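Local coordinates for sporozoite-specific SAG protein (Toxoplasma gondii, PDB 2WNK) that is a SAG2-related surface antigen of the parasite's sporozoite stage, built of two tandem SRS domains and probably displayed on the cell surface, at residues Val47-Asp52 with Lys60-Ser65. Residues are numbered along the deposited sequence; the frame is centred on the assembly and turned at random.
Sequences VCTTAD and KDVLKS
V47 and V62 are the closest backbone positions across this contact, yet their CA atoms stand 8.5 Å apart, so the two segments meet through side chains alone. In the first SRS domain, V47 and C48 end strand 46-48, which forms a small antiparallel β-hairpin with strand 56-58; residues 60-65 follow that partner strand as an irregular loop leading to strand 66-72. The interface is small, burying 78 Å² in all, and is apolar in character. The bonds to CB of V47, in the strand, and of T49, just past its end, both point towards the 60-65 loop, although they are nearly at right angles; C48 between them points away and forms the disulfide with C53 that ties the hairpin together at its turn. V62 carries the approach from the loop: with CG1 anti to the backbone N (chi1 180°), its other methyl, CG2, is the one that reaches the hairpin. There it lies 4.5 Å from V47 CG2 and 4.4 Å from T49 CG2, contacts at the loose end of van der Waals packing. T49 is split between two tasks, its methyl facing the loop and its OG1 making a weak hydrogen bond to N55 O. A57 of the neighbouring strand and V96 of strand 94-101 also touch V62, so the valine packs the loop against both the hairpin and the larger sheet. V47 CG2 and T49 CG2 are themselves 4.4 Å apart, which makes a nearly equilateral triangle of three methyl carbons with V62 CG2 at the apex.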
loop_
_atom_site.group_PDB
_atom_site.type_symbol
_atom_site.label_atom_id
_atom_site.label_comp_id
_atom_site.label_asym_id
_atom_site.label_seq_id
_atom_site.Cartn_x
_atom_site.Cartn_y
_atom_site.Cartn_z
ATOM N N VAL A 47 -6.042 -2.196 19.929
ATOM C CA VAL A 47 -7.035 -2.004 18.865
ATOM C C VAL A 47 -8.188 -2.935 19.175
ATOM O O VAL A 47 -8.002 -3.941 19.858
ATOM C CB VAL A 47 -6.501 -2.381 17.492
ATOM C CG1 VAL A 47 -5.250 -1.496 17.163
ATOM C CG2 VAL A 47 -6.162 -3.905 17.443
ATOM N N CYS A 48 -9.372 -2.644 18.635
ATOM C CA CYS A 48 -10.467 -3.646 18.696
ATOM C C CYS A 48 -10.350 -4.609 17.521
ATOM O O CYS A 48 -9.800 -4.263 16.469
ATOM C CB CYS A 48 -11.822 -2.970 18.734
ATOM S SG CYS A 48 -11.937 -2.006 20.221
ATOM N N THR A 49 -10.832 -5.835 17.721
ATOM C CA THR A 49 -10.768 -6.826 16.676
ATOM C C THR A 49 -12.164 -7.251 16.230
ATOM O O THR A 49 -12.321 -8.140 15.404
ATOM C CB THR A 49 -9.937 -8.059 17.131
ATOM O OG1 THR A 49 -10.497 -8.535 18.378
ATOM C CG2 THR A 49 -8.455 -7.633 17.276
ATOM N N THR A 50 -13.170 -6.589 16.794
ATOM C CA THR A 50 -14.540 -6.632 16.309
ATOM C C THR A 50 -15.078 -5.193 16.297
ATOM O O THR A 50 -14.568 -4.306 17.008
ATOM C CB THR A 50 -15.451 -7.442 17.211
ATOM O OG1 THR A 50 -15.322 -6.912 18.530
ATOM C CG2 THR A 50 -15.077 -8.952 17.160
ATOM N N ALA A 51 -16.099 -4.957 15.485
ATOM C CA ALA A 51 -16.595 -3.595 15.268
ATOM C C ALA A 51 -17.224 -2.940 16.520
ATOM O O ALA A 51 -17.355 -1.704 16.590
ATOM C CB ALA A 51 -17.564 -3.567 14.093
ATOM N N ASP A 52 -17.632 -3.760 17.502
ATOM C CA ASP A 52 -18.188 -3.240 18.785
ATOM C C ASP A 52 -17.222 -3.349 19.946
ATOM O O ASP A 52 -17.620 -3.162 21.071
ATOM C CB ASP A 52 -19.499 -3.926 19.151
ATOM C CG ASP A 52 -19.335 -5.412 19.462
ATOM O OD1 ASP A 52 -18.257 -5.980 19.155
ATOM O OD2 ASP A 52 -20.317 -6.001 19.920
ATOM N N LYS A 60 0.723 -4.414 18.352
ATOM C CA LYS A 60 1.887 -5.124 17.779
ATOM C C LYS A 60 1.674 -6.615 17.560
ATOM O O LYS A 60 2.467 -7.261 16.853
ATOM C CB LYS A 60 3.155 -4.934 18.598
ATOM C CG LYS A 60 2.943 -4.814 20.076
ATOM C CD LYS A 60 2.622 -3.347 20.362
ATOM C CE LYS A 60 2.978 -2.412 19.164
ATOM N NZ LYS A 60 2.263 -1.077 19.153
ATOM N N ASP A 61 0.639 -7.145 18.197
ATOM C CA ASP A 61 0.241 -8.553 18.067
ATOM C C ASP A 61 -0.731 -8.777 16.919
ATOM O O ASP A 61 -1.088 -9.939 16.613
ATOM C CB ASP A 61 -0.433 -9.007 19.353
ATOM C CG ASP A 61 0.535 -9.145 20.483
ATOM O OD1 ASP A 61 1.723 -9.416 20.199
ATOM O OD2 ASP A 61 0.108 -8.997 21.646
ATOM N N VAL A 62 -1.224 -7.686 16.332
ATOM C CA VAL A 62 -2.075 -7.788 15.132
ATOM C C VAL A 62 -1.402 -7.229 13.892
ATOM O O VAL A 62 -1.475 -7.801 12.806
ATOM C CB VAL A 62 -3.428 -7.100 15.355
ATOM C CG1 VAL A 62 -4.283 -7.214 14.118
ATOM C CG2 VAL A 62 -4.112 -7.756 16.500
ATOM N N LEU A 63 -0.722 -6.099 14.062
ATOM C CA LEU A 63 0.100 -5.521 13.013
ATOM C C LEU A 63 1.472 -5.256 13.628
ATOM O O LEU A 63 1.637 -4.338 14.433
ATOM C CB LEU A 63 -0.524 -4.214 12.505
ATOM C CG LEU A 63 -1.882 -4.319 11.814
ATOM C CD1 LEU A 63 -2.432 -2.905 11.605
ATOM C CD2 LEU A 63 -1.764 -5.050 10.481
ATOM N N LYS A 64 2.442 -6.074 13.244
ATOM C CA LYS A 64 3.736 -6.133 13.920
ATOM C C LYS A 64 4.593 -4.872 13.790
ATOM O O LYS A 64 5.461 -4.632 14.638
ATOM C CB LYS A 64 4.540 -7.331 13.410
ATOM C CG LYS A 64 3.840 -8.675 13.491
ATOM C CD LYS A 64 3.801 -9.221 14.916
ATOM C CE LYS A 64 3.546 -10.734 14.915
ATOM N NZ LYS A 64 2.385 -11.141 14.049
ATOM N N SER A 65 4.405 -4.098 12.725
ATOM C CA SER A 65 5.166 -2.862 12.573
ATOM C C SER A 65 4.233 -1.711 12.197
ATOM O O SER A 65 4.124 -1.328 11.047
ATOM C CB SER A 65 6.328 -3.009 11.569
ATOM O OG SER A 65 5.956 -3.780 10.445
#